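Local coordinates for protein Dye-decolorizing peroxidase tfu_3078 (Thermobifida fusca, PDB 5FW4) that uses heme b and hydrogen peroxide to oxidise a wide range of compounds, anthraquinone dyes above all, its physiological substrate being unknown, at residues P72-P77 / R351-G356; W215-F220 / V279-M284. All coordinates share one frame; numbering follows the deposited sequence.

Contact 1: P72-P77 / R351-G356; sequences PGISGP and RMFRRG. With HEM (protoporphyrin IX containing Fe), chain C.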
ATOM      1  N   PRO A  72      10.819  20.110   2.301  1.00 26.88           N
ATOM      2  CA  PRO A  72      10.302  19.251   1.254  1.00 27.35           C
ATOM      3  C   PRO A  72       8.999  18.589   1.662  1.00 26.61           C
ATOM      4  O   PRO A  72       8.689  18.484   2.860  1.00 28.09           O
ATOM      5  CB  PRO A  72      11.416  18.209   1.073  1.00 27.81           C
ATOM      6  CG  PRO A  72      12.643  18.922   1.508  1.00 29.45           C
ATOM      7  CD  PRO A  72      12.213  19.771   2.657  1.00 28.76           C
ATOM      8  N   GLY A  73       8.242  18.132   0.672  1.00 26.81           N
ATOM      9  CA  GLY A  73       6.964  17.437   0.904  1.00 25.93           C
ATOM     10  C   GLY A  73       5.751  18.343   0.904  1.00 25.80           C
ATOM     11  O   GLY A  73       4.648  17.926   1.295  1.00 26.32           O
ATOM     12  N   ILE A  74       5.923  19.590   0.472  1.00 26.86           N
ATOM     13  CA  ILE A  74       4.779  20.502   0.367  1.00 25.98           C
ATOM     14  C   ILE A  74       4.565  21.025  -1.056  1.00 26.14           C
ATOM     15  O   ILE A  74       3.551  20.736  -1.684  1.00 24.37           O
ATOM     16  CB  ILE A  74       4.930  21.699   1.328  1.00 28.05           C
ATOM     17  CG1 ILE A  74       5.377  21.216   2.729  1.00 27.97           C
ATOM     18  CG2 ILE A  74       3.623  22.494   1.353  1.00 27.91           C
ATOM     19  CD1 ILE A  74       5.782  22.315   3.689  1.00 29.43           C
ATOM     20  N   SER A  75       5.501  21.834  -1.546  1.00 26.96           N
ATOM     21  CA  SER A  75       5.488  22.283  -2.936  1.00 28.11           C
ATOM     22  C   SER A  75       6.164  21.264  -3.864  1.00 27.73           C
ATOM     23  O   SER A  75       6.686  20.232  -3.410  1.00 25.35           O
ATOM     24  CB  SER A  75       6.180  23.642  -3.057  1.00 29.48           C
ATOM     25  OG  SER A  75       7.549  23.523  -2.714  1.00 30.27           O
ATOM     26  N   GLY A  76       6.137  21.581  -5.160  1.00 28.05           N
ATOM     27  CA  GLY A  76       6.710  20.761  -6.214  1.00 28.70           C
ATOM     28  C   GLY A  76       5.768  19.630  -6.582  1.00 28.16           C
ATOM     29  O   GLY A  76       4.711  19.471  -5.976  1.00 27.90           O
ATOM     30  N   PRO A  77       6.162  18.818  -7.558  1.00 27.88           N
ATOM     31  CA  PRO A  77       5.312  17.688  -7.913  1.00 27.48           C
ATOM     32  C   PRO A  77       5.238  16.670  -6.769  1.00 26.57           C
ATOM     33  O   PRO A  77       6.257  16.371  -6.108  1.00 25.70           O
ATOM     34  CB  PRO A  77       6.001  17.067  -9.144  1.00 27.76           C
ATOM     35  CG  PRO A  77       7.328  17.701  -9.249  1.00 28.63           C
ATOM     36  CD  PRO A  77       7.392  18.900  -8.362  1.00 28.53           C
ATOM     37  N   ARG A 351      -8.496  29.612   3.368  1.00 31.31           N
ATOM     38  CA  ARG A 351      -7.896  28.952   2.231  1.00 30.97           C
ATOM     39  C   ARG A 351      -6.815  27.981   2.742  1.00 29.66           C
ATOM     40  O   ARG A 351      -6.242  28.194   3.794  1.00 27.79           O
ATOM     41  CB  ARG A 351      -7.303  30.013   1.300  1.00 33.42           C
ATOM     42  CG  ARG A 351      -6.993  29.576  -0.125  1.00 35.91           C
ATOM     43  CD  ARG A 351      -6.393  30.744  -0.919  1.00 36.70           C
ATOM     44  NE  ARG A 351      -7.313  31.882  -0.928  1.00 38.91           N
ATOM     45  CZ  ARG A 351      -8.322  32.043  -1.788  1.00 39.10           C
ATOM     46  NH1 ARG A 351      -8.545  31.154  -2.737  1.00 39.15           N
ATOM     47  NH2 ARG A 351      -9.118  33.099  -1.696  1.00 41.13           N
ATOM     48  N   MET A 352      -6.619  26.885   2.026  1.00 28.80           N
ATOM     49  CA  MET A 352      -5.604  25.890   2.398  1.00 28.54           C
ATOM     50  C   MET A 352      -5.100  25.255   1.126  1.00 27.48           C
ATOM     51  O   MET A 352      -5.694  25.416   0.069  1.00 27.22           O
ATOM     52  CB  MET A 352      -6.193  24.846   3.360  1.00 27.54           C
ATOM     53  CG  MET A 352      -7.134  23.828   2.716  1.00 26.70           C
ATOM     54  SD  MET A 352      -8.291  23.112   3.876  1.00 27.96           S
ATOM     55  CE  MET A 352      -9.497  24.465   4.014  1.00 29.51           C
ATOM     56  N   PHE A 353      -3.992  24.541   1.244  1.00 28.27           N
ATOM     57  CA  PHE A 353      -3.411  23.766   0.163  1.00 27.18           C
ATOM     58  C   PHE A 353      -3.577  22.303   0.546  1.00 26.55           C
ATOM     59  O   PHE A 353      -3.054  21.861   1.545  1.00 26.28           O
ATOM     60  CB  PHE A 353      -1.924  24.129   0.001  1.00 28.44           C
ATOM     61  CG  PHE A 353      -1.159  23.254  -0.951  1.00 28.05           C
ATOM     62  CD1 PHE A 353      -1.548  23.125  -2.274  1.00 29.34           C
ATOM     63  CD2 PHE A 353      -0.034  22.553  -0.517  1.00 29.63           C
ATOM     64  CE1 PHE A 353      -0.827  22.328  -3.156  1.00 30.30           C
ATOM     65  CE2 PHE A 353       0.678  21.746  -1.394  1.00 29.13           C
ATOM     66  CZ  PHE A 353       0.279  21.629  -2.703  1.00 28.47           C
ATOM     67  N   ARG A 354      -4.305  21.563  -0.274  1.00 25.36           N
ATOM     68  CA  ARG A 354      -4.640  20.188  -0.004  1.00 25.00           C
ATOM     69  C   ARG A 354      -3.706  19.298  -0.798  1.00 24.52           C
ATOM     70  O   ARG A 354      -3.573  19.457  -2.014  1.00 25.42           O
ATOM     71  CB  ARG A 354      -6.110  19.938  -0.374  1.00 26.26           C
ATOM     72  CG  ARG A 354      -7.034  20.526   0.675  1.00 27.77           C
ATOM     73  CD  ARG A 354      -8.420  20.972   0.159  1.00 28.87           C
ATOM     74  NE  ARG A 354      -8.562  21.116  -1.286  1.00 30.55           N
ATOM     75  CZ  ARG A 354      -8.385  22.210  -2.023  1.00 35.55           C
ATOM     76  NH1 ARG A 354      -8.004  23.438  -1.522  1.00 35.10           N
ATOM     77  NH2 ARG A 354      -8.598  22.071  -3.333  1.00 35.92           N
ATOM     78  N   ARG A 355      -3.042  18.383  -0.095  1.00 22.60           N
ATOM     79  CA  ARG A 355      -2.101  17.464  -0.698  1.00 22.08           C
ATOM     80  C   ARG A 355      -2.272  16.079  -0.062  1.00 21.36           C
ATOM     81  O   ARG A 355      -1.396  15.546   0.705  1.00 20.78           O
ATOM     82  CB  ARG A 355      -0.684  18.006  -0.476  1.00 23.30           C
ATOM     83  CG  ARG A 355       0.426  17.261  -1.168  1.00 23.74           C
ATOM     84  CD  ARG A 355       1.751  17.957  -0.859  1.00 24.28           C
ATOM     85  NE  ARG A 355       2.900  17.301  -1.476  1.00 24.49           N
ATOM     86  CZ  ARG A 355       3.547  16.225  -0.991  1.00 25.24           C
ATOM     87  NH1 ARG A 355       3.138  15.575   0.103  1.00 23.83           N
ATOM     88  NH2 ARG A 355       4.594  15.746  -1.648  1.00 26.56           N
ATOM     89  N   GLY A 356      -3.383  15.470  -0.416  1.00 18.48           N
ATOM     90  CA  GLY A 356      -3.823  14.240   0.159  1.00 17.97           C
ATOM     91  C   GLY A 356      -3.588  13.045  -0.741  1.00 17.24           C
ATOM     92  O   GLY A 356      -3.332  13.198  -1.930  1.00 17.94           O
TER
HETATM   93  CHA HEM C 401     -12.593  20.644  -3.025  1.00 21.92           C
HETATM   94  CHB HEM C 401     -13.271  15.906  -2.285  1.00 20.25           C
HETATM   95  CHC HEM C 401     -12.669  16.633   2.456  1.00 22.21           C
HETATM   96  CHD HEM C 401     -11.725  21.319   1.682  1.00 23.85           C
HETATM   97  C1A HEM C 401     -12.822  19.303  -3.214  1.00 22.75           C
HETATM   98  C2A HEM C 401     -13.109  18.733  -4.470  1.00 23.03           C
HETATM   99  C3A HEM C 401     -13.321  17.411  -4.254  1.00 20.54           C
HETATM  100  C4A HEM C 401     -13.157  17.154  -2.887  1.00 21.45           C
HETATM  101  CMA HEM C 401     -13.618  16.378  -5.274  1.00 19.67           C
HETATM  102  CAA HEM C 401     -13.217  19.461  -5.787  1.00 25.71           C
HETATM  103  CBA HEM C 401     -11.906  19.512  -6.565  1.00 28.09           C
HETATM  104  CGA HEM C 401     -10.923  20.445  -5.920  1.00 30.44           C
HETATM  105  O1A HEM C 401      -9.939  19.944  -5.312  1.00 27.33           O
HETATM  106  O2A HEM C 401     -11.092  21.687  -6.007  1.00 29.40           O
HETATM  107  C1B HEM C 401     -13.166  15.711  -0.896  1.00 21.08           C
HETATM  108  C2B HEM C 401     -13.319  14.451  -0.269  1.00 21.02           C
HETATM  109  C3B HEM C 401     -13.147  14.630   1.076  1.00 22.50           C
HETATM  110  C4B HEM C 401     -12.870  16.059   1.237  1.00 22.45           C
HETATM  111  CMB HEM C 401     -13.596  13.159  -0.984  1.00 19.85           C
HETATM  112  CAB HEM C 401     -13.137  13.677   2.191  1.00 24.53           C
HETATM  113  CBB HEM C 401     -13.111  12.353   2.033  1.00 26.79           C
HETATM  114  C1C HEM C 401     -12.360  17.957   2.669  1.00 23.26           C
HETATM  115  C2C HEM C 401     -12.090  18.506   3.905  1.00 21.89           C
HETATM  116  C3C HEM C 401     -11.801  19.846   3.675  1.00 21.53           C
HETATM  117  C4C HEM C 401     -11.918  20.093   2.288  1.00 22.10           C
HETATM  118  CMC HEM C 401     -12.114  17.699   5.177  1.00 22.04           C
HETATM  119  CAC HEM C 401     -11.505  20.961   4.563  1.00 20.27           C
HETATM  120  CBC HEM C 401     -11.822  20.962   5.820  1.00 23.95           C
HETATM  121  C1D HEM C 401     -11.901  21.456   0.295  1.00 25.23           C
HETATM  122  C2D HEM C 401     -11.731  22.762  -0.352  1.00 24.53           C
HETATM  123  C3D HEM C 401     -11.987  22.569  -1.667  1.00 25.19           C
HETATM  124  C4D HEM C 401     -12.320  21.154  -1.791  1.00 23.51           C
HETATM  125  CMD HEM C 401     -11.323  24.079   0.286  1.00 25.45           C
HETATM  126  CAD HEM C 401     -11.918  23.625  -2.753  1.00 25.69           C
HETATM  127  CBD HEM C 401     -13.225  24.423  -2.743  1.00 27.31           C
HETATM  128  CGD HEM C 401     -13.145  25.582  -3.713  1.00 28.99           C
HETATM  129  O1D HEM C 401     -12.558  26.645  -3.430  1.00 28.38           O
HETATM  130  O2D HEM C 401     -13.672  25.453  -4.839  1.00 29.23           O
HETATM  131  NA  HEM C 401     -12.864  18.321  -2.246  1.00 22.80           N
HETATM  132  NB  HEM C 401     -12.896  16.628   0.031  1.00 22.80           N
HETATM  133  NC  HEM C 401     -12.292  18.935   1.716  1.00 24.67           N
HETATM  134  ND  HEM C 401     -12.255  20.492  -0.594  1.00 23.54           N
HETATM  135 FE   HEM C 401     -12.625  18.652  -0.295  1.00 24.71          FE
HETATM  136  O   HOH W   1       2.795  19.160  -4.088  1.00 38.09           O
HETATM  137  O   HOH W   2       5.869  17.529  -3.431  1.00 31.73           O
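R355 and F353 meet the loop 72-77 where strand 353-363 of the C-terminal ferredoxin-like half of this DyP-type peroxidase comes against the N-terminal half. The tight part centres on the carbonyl of I74. Its O lies near the plane of the F353 ring, at the edge, 3.1 Å from CE2, while I74 CG2 is 4.1 Å from the same CE2. With CG anti to the backbone N (chi1 172°), F353 directs its ring across to the loop, and F254 of helix 252-258 packs edge-to-face against it. R355 runs straight from CG to NE and lays its guanidinium under the carbonyl of G73: G73 O sits 2.9 Å above the guanidinium plane, offset toward the rim, so no N-H points at it, and Q187 is its hydrogen-bond donor. The looser side is bridged by water. One water accepts from R355 NE and donates to I74 O and G76 O; another accepts from R355 NH2 (2.8 Å) and lies 2.8 Å from S75 O and 2.9 Å from P77 O. Together they tie the arginine to a loop it does not bond directly. On the strand's other face, R354 belongs to the heme and dioxygen pockets. Its chain bends at chi3 (-16°), placing the guanidinium with HEM C3D 3.6 Å from its plane, beneath its centre, while R354 NH2 donates in plane to HEM O1A at 3.2 Å, N-H...O angle 150°.

Contact 2: W215-F220 / V279-M284; sequences WSLRGF and VRRIRM. With HEM (protoporphyrin IX containing Fe), chain C.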
ATOM      1  N   TRP A 215       0.860   6.233  15.551  1.00 20.38           N
ATOM      2  CA  TRP A 215       0.049   5.692  14.449  1.00 20.22           C
ATOM      3  C   TRP A 215       0.716   5.992  13.150  1.00 18.90           C
ATOM      4  O   TRP A 215       1.493   6.928  13.036  1.00 18.99           O
ATOM      5  CB  TRP A 215      -1.384   6.265  14.457  1.00 20.28           C
ATOM      6  CG  TRP A 215      -1.471   7.747  14.340  1.00 21.47           C
ATOM      7  CD1 TRP A 215      -1.545   8.644  15.354  1.00 22.03           C
ATOM      8  CD2 TRP A 215      -1.484   8.513  13.129  1.00 22.45           C
ATOM      9  NE1 TRP A 215      -1.609   9.917  14.857  1.00 22.09           N
ATOM     10  CE2 TRP A 215      -1.577   9.869  13.496  1.00 22.12           C
ATOM     11  CE3 TRP A 215      -1.455   8.179  11.767  1.00 22.00           C
ATOM     12  CZ2 TRP A 215      -1.614  10.895  12.555  1.00 22.30           C
ATOM     13  CZ3 TRP A 215      -1.501   9.193  10.830  1.00 20.93           C
ATOM     14  CH2 TRP A 215      -1.574  10.540  11.228  1.00 21.69           C
ATOM     15  N   SER A 216       0.409   5.202  12.151  1.00 18.92           N
ATOM     16  CA  SER A 216       0.888   5.493  10.798  1.00 19.89           C
ATOM     17  C   SER A 216      -0.092   5.049   9.738  1.00 18.85           C
ATOM     18  O   SER A 216      -0.848   4.120   9.960  1.00 21.05           O
ATOM     19  CB  SER A 216       2.196   4.761  10.496  1.00 19.58           C
ATOM     20  OG  SER A 216       1.955   3.385  10.511  1.00 21.89           O
ATOM     21  N   LEU A 217       0.034   5.637   8.555  1.00 18.85           N
ATOM     22  CA  LEU A 217      -0.789   5.271   7.409  1.00 17.15           C
ATOM     23  C   LEU A 217      -0.064   5.536   6.119  1.00 15.08           C
ATOM     24  O   LEU A 217       0.434   6.618   5.877  1.00 16.09           O
ATOM     25  CB  LEU A 217      -2.140   6.019   7.473  1.00 18.11           C
ATOM     26  CG  LEU A 217      -3.165   5.560   6.430  1.00 18.58           C
ATOM     27  CD1 LEU A 217      -3.548   4.100   6.489  1.00 19.61           C
ATOM     28  CD2 LEU A 217      -4.423   6.402   6.562  1.00 20.33           C
ATOM     29  N   ARG A 218      -0.015   4.530   5.273  1.00 14.66           N
ATOM     30  CA  ARG A 218       0.502   4.647   3.922  1.00 15.34           C
ATOM     31  C   ARG A 218      -0.680   5.102   2.964  1.00 17.12           C
ATOM     32  O   ARG A 218      -1.783   4.606   3.112  1.00 20.63           O
ATOM     33  CB  ARG A 218       0.987   3.294   3.505  1.00 15.15           C
ATOM     34  CG  ARG A 218       2.197   2.842   4.346  1.00 15.86           C
ATOM     35  CD  ARG A 218       2.571   1.475   3.865  1.00 16.16           C
ATOM     36  NE  ARG A 218       3.193   1.485   2.577  1.00 17.14           N
ATOM     37  CZ  ARG A 218       2.813   0.760   1.537  1.00 19.85           C
ATOM     38  NH1 ARG A 218       1.743  -0.018   1.599  1.00 24.05           N
ATOM     39  NH2 ARG A 218       3.456   0.876   0.399  1.00 20.45           N
ATOM     40  N   GLY A 219      -0.384   5.938   1.968  1.00 18.00           N
ATOM     41  CA  GLY A 219      -1.355   6.343   0.915  1.00 18.83           C
ATOM     42  C   GLY A 219      -0.715   6.355  -0.457  1.00 19.04           C
ATOM     43  O   GLY A 219       0.505   6.162  -0.631  1.00 18.87           O
ATOM     44  N   PHE A 220      -1.528   6.536  -1.480  1.00 16.51           N
ATOM     45  CA  PHE A 220      -1.066   6.461  -2.840  1.00 16.22           C
ATOM     46  C   PHE A 220      -1.907   7.337  -3.699  1.00 17.88           C
ATOM     47  O   PHE A 220      -3.034   7.649  -3.297  1.00 18.67           O
ATOM     48  CB  PHE A 220      -1.088   5.021  -3.404  1.00 16.05           C
ATOM     49  CG  PHE A 220      -2.426   4.334  -3.351  1.00 15.87           C
ATOM     50  CD1 PHE A 220      -3.357   4.517  -4.412  1.00 16.00           C
ATOM     51  CD2 PHE A 220      -2.823   3.612  -2.237  1.00 15.96           C
ATOM     52  CE1 PHE A 220      -4.580   3.855  -4.352  1.00 16.03           C
ATOM     53  CE2 PHE A 220      -4.024   2.964  -2.172  1.00 17.56           C
ATOM     54  CZ  PHE A 220      -4.962   3.145  -3.235  1.00 16.33           C
ATOM     55  N   VAL A 279      -3.779  16.721   9.378  1.00 21.56           N
ATOM     56  CA  VAL A 279      -4.002  15.432   8.745  1.00 22.28           C
ATOM     57  C   VAL A 279      -5.267  14.818   9.284  1.00 21.53           C
ATOM     58  O   VAL A 279      -5.523  14.811  10.497  1.00 21.98           O
ATOM     59  CB  VAL A 279      -2.791  14.467   8.841  1.00 23.26           C
ATOM     60  CG1 VAL A 279      -2.268  14.373  10.238  1.00 25.73           C
ATOM     61  CG2 VAL A 279      -3.141  13.082   8.328  1.00 22.98           C
ATOM     62  N   ARG A 280      -6.074  14.298   8.369  1.00 20.48           N
ATOM     63  CA  ARG A 280      -7.279  13.595   8.758  1.00 20.06           C
ATOM     64  C   ARG A 280      -7.338  12.282   7.985  1.00 18.38           C
ATOM     65  O   ARG A 280      -7.139  12.257   6.757  1.00 18.05           O
ATOM     66  CB  ARG A 280      -8.522  14.480   8.459  1.00 20.66           C
ATOM     67  CG  ARG A 280      -8.509  15.868   9.084  1.00 21.64           C
ATOM     68  CD  ARG A 280      -8.835  15.851  10.582  1.00 23.20           C
ATOM     69  NE  ARG A 280     -10.289  15.785  10.790  1.00 24.26           N
ATOM     70  CZ  ARG A 280     -10.943  16.105  11.899  1.00 25.98           C
ATOM     71  NH1 ARG A 280     -10.311  16.541  12.975  1.00 27.20           N
ATOM     72  NH2 ARG A 280     -12.278  16.022  11.906  1.00 26.93           N
ATOM     73  N   ARG A 281      -7.580  11.197   8.693  1.00 18.08           N
ATOM     74  CA  ARG A 281      -7.843   9.922   8.068  1.00 18.68           C
ATOM     75  C   ARG A 281      -9.362   9.881   7.862  1.00 18.32           C
ATOM     76  O   ARG A 281     -10.099   9.825   8.817  1.00 19.86           O
ATOM     77  CB  ARG A 281      -7.422   8.772   8.953  1.00 19.31           C
ATOM     78  CG  ARG A 281      -7.607   7.410   8.317  1.00 20.03           C
ATOM     79  CD  ARG A 281      -7.357   6.341   9.332  1.00 21.53           C
ATOM     80  NE  ARG A 281      -7.656   4.989   8.867  1.00 21.11           N
ATOM     81  CZ  ARG A 281      -6.903   3.932   9.105  1.00 23.13           C
ATOM     82  NH1 ARG A 281      -5.764   4.062   9.775  1.00 23.76           N
ATOM     83  NH2 ARG A 281      -7.270   2.744   8.650  1.00 22.55           N
ATOM     84  N   ILE A 282      -9.779   9.903   6.618  1.00 18.05           N
ATOM     85  CA  ILE A 282     -11.250   9.984   6.307  1.00 18.06           C
ATOM     86  C   ILE A 282     -11.678   8.754   5.553  1.00 16.62           C
ATOM     87  O   ILE A 282     -11.331   8.583   4.393  1.00 16.95           O
ATOM     88  CB  ILE A 282     -11.563  11.166   5.444  1.00 18.95           C
ATOM     89  CG1 ILE A 282     -10.874  12.412   5.924  1.00 19.61           C
ATOM     90  CG2 ILE A 282     -13.086  11.376   5.369  1.00 18.49           C
ATOM     91  CD1 ILE A 282     -11.275  12.783   7.264  1.00 22.66           C
ATOM     92  N   ARG A 283     -12.429   7.901   6.214  1.00 17.13           N
ATOM     93  CA  ARG A 283     -12.933   6.687   5.626  1.00 17.98           C
ATOM     94  C   ARG A 283     -14.062   7.075   4.647  1.00 19.14           C
ATOM     95  O   ARG A 283     -14.845   7.944   4.966  1.00 19.69           O
ATOM     96  CB  ARG A 283     -13.479   5.771   6.705  1.00 18.93           C
ATOM     97  CG  ARG A 283     -13.964   4.415   6.169  1.00 19.28           C
ATOM     98  CD  ARG A 283     -14.373   3.393   7.212  1.00 20.21           C
ATOM     99  NE  ARG A 283     -15.362   3.816   8.199  1.00 22.27           N
ATOM    100  CZ  ARG A 283     -16.683   3.692   8.089  1.00 24.23           C
ATOM    101  NH1 ARG A 283     -17.231   3.114   7.023  1.00 23.82           N
ATOM    102  NH2 ARG A 283     -17.455   4.092   9.099  1.00 27.18           N
ATOM    103  N   MET A 284     -14.051   6.438   3.475  1.00 19.61           N
ATOM    104  CA  MET A 284     -15.116   6.599   2.432  1.00 20.25           C
ATOM    105  C   MET A 284     -16.107   5.450   2.501  1.00 21.56           C
ATOM    106  O   MET A 284     -15.731   4.286   2.536  1.00 21.41           O
ATOM    107  CB  MET A 284     -14.479   6.665   1.052  1.00 19.31           C
ATOM    108  CG  MET A 284     -13.693   7.928   0.820  1.00 17.26           C
ATOM    109  SD  MET A 284     -12.867   7.878  -0.700  1.00 17.61           S
ATOM    110  CE  MET A 284     -12.331   9.496  -0.966  1.00 16.61           C
TER
HETATM  111  CHA HEM C 401     -12.593  20.644  -3.025  1.00 21.92           C
HETATM  112  CHB HEM C 401     -13.271  15.906  -2.285  1.00 20.25           C
HETATM  113  CHC HEM C 401     -12.669  16.633   2.456  1.00 22.21           C
HETATM  114  CHD HEM C 401     -11.725  21.319   1.682  1.00 23.85           C
HETATM  115  C1A HEM C 401     -12.822  19.303  -3.214  1.00 22.75           C
HETATM  116  C2A HEM C 401     -13.109  18.733  -4.470  1.00 23.03           C
HETATM  117  C3A HEM C 401     -13.321  17.411  -4.254  1.00 20.54           C
HETATM  118  C4A HEM C 401     -13.157  17.154  -2.887  1.00 21.45           C
HETATM  119  CMA HEM C 401     -13.618  16.378  -5.274  1.00 19.67           C
HETATM  120  CAA HEM C 401     -13.217  19.461  -5.787  1.00 25.71           C
HETATM  121  CBA HEM C 401     -11.906  19.512  -6.565  1.00 28.09           C
HETATM  122  CGA HEM C 401     -10.923  20.445  -5.920  1.00 30.44           C
HETATM  123  O1A HEM C 401      -9.939  19.944  -5.312  1.00 27.33           O
HETATM  124  O2A HEM C 401     -11.092  21.687  -6.007  1.00 29.40           O
HETATM  125  C1B HEM C 401     -13.166  15.711  -0.896  1.00 21.08           C
HETATM  126  C2B HEM C 401     -13.319  14.451  -0.269  1.00 21.02           C
HETATM  127  C3B HEM C 401     -13.147  14.630   1.076  1.00 22.50           C
HETATM  128  C4B HEM C 401     -12.870  16.059   1.237  1.00 22.45           C
HETATM  129  CMB HEM C 401     -13.596  13.159  -0.984  1.00 19.85           C
HETATM  130  CAB HEM C 401     -13.137  13.677   2.191  1.00 24.53           C
HETATM  131  CBB HEM C 401     -13.111  12.353   2.033  1.00 26.79           C
HETATM  132  C1C HEM C 401     -12.360  17.957   2.669  1.00 23.26           C
HETATM  133  C2C HEM C 401     -12.090  18.506   3.905  1.00 21.89           C
HETATM  134  C3C HEM C 401     -11.801  19.846   3.675  1.00 21.53           C
HETATM  135  C4C HEM C 401     -11.918  20.093   2.288  1.00 22.10           C
HETATM  136  CMC HEM C 401     -12.114  17.699   5.177  1.00 22.04           C
HETATM  137  CAC HEM C 401     -11.505  20.961   4.563  1.00 20.27           C
HETATM  138  CBC HEM C 401     -11.822  20.962   5.820  1.00 23.95           C
HETATM  139  C1D HEM C 401     -11.901  21.456   0.295  1.00 25.23           C
HETATM  140  C2D HEM C 401     -11.731  22.762  -0.352  1.00 24.53           C
HETATM  141  C3D HEM C 401     -11.987  22.569  -1.667  1.00 25.19           C
HETATM  142  C4D HEM C 401     -12.320  21.154  -1.791  1.00 23.51           C
HETATM  143  CMD HEM C 401     -11.323  24.079   0.286  1.00 25.45           C
HETATM  144  CAD HEM C 401     -11.918  23.625  -2.753  1.00 25.69           C
HETATM  145  CBD HEM C 401     -13.225  24.423  -2.743  1.00 27.31           C
HETATM  146  CGD HEM C 401     -13.145  25.582  -3.713  1.00 28.99           C
HETATM  147  O1D HEM C 401     -12.558  26.645  -3.430  1.00 28.38           O
HETATM  148  O2D HEM C 401     -13.672  25.453  -4.839  1.00 29.23           O
HETATM  149  NA  HEM C 401     -12.864  18.321  -2.246  1.00 22.80           N
HETATM  150  NB  HEM C 401     -12.896  16.628   0.031  1.00 22.80           N
HETATM  151  NC  HEM C 401     -12.292  18.935   1.716  1.00 24.67           N
HETATM  152  ND  HEM C 401     -12.255  20.492  -0.594  1.00 23.54           N
HETATM  153 FE   HEM C 401     -12.625  18.652  -0.295  1.00 24.71          FE
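Across the interface between the two four-stranded antiparallel sheets of the DyP fold, strands 211-220 and 275-284, one from each ferredoxin-like half, face each other. The CA atoms of L217 and R281 are 8.5 Å apart, too far for backbone pairing, so the two segments meet through side chains alone. L217 and R281 approach at about a right angle: L217 CD2 rests on the aliphatic part of the arginine, 3.8 Å from R281 CG and 4.0 Å from R281 CD. The other methyl, L217 CD1, stands 3.9 Å above one face of the guanidinium, offset toward the rim. The extended R281 chain, with CG anti to the backbone N (chi1 -177°), carries its charge past the leucine to a salt bridge with D370 and a cation-pi contact with W179. W215 and V279 form a second apolar pair. They come from opposite directions, and V279 CG1 lies at the indole edge, near the ring plane. W215 CH2, the far corner of the benzo ring, is 4.0 Å from V279 CG1, while W215 NE1 is hydrogen-bonded to the carbonyl O of G181. L374 of strand 369-379 packs against both L217 and V279, linking the two pairs. Farther along strand 275-284, I282 and M284 turn to the heme: I282 CG2 lies 3.5 Å from the vinyl carbon HEM CBB, and M284 CE 3.9 Å from the methyl HEM CMB.

Overall arrangement
The segments come in the order 72-77, 215-220, 279-284, 351-356, so contact 1 brackets contact 2 in sequence. Their centres are 16 Å apart and their nearest atoms about 6 Å, without touching. Each contact pairs a segment of the N-terminal family region with one of the C-terminal region. Strands 353-363 and 275-284 belong to one sheet, separated in it by strand 369-379, and both reach the heme. Backbone hydrogen bonding of F220 with S358 also brings the end of strand 211-220 to strand 353-363. Two patches thus join the halves on the face of that sheet turned away from the heme.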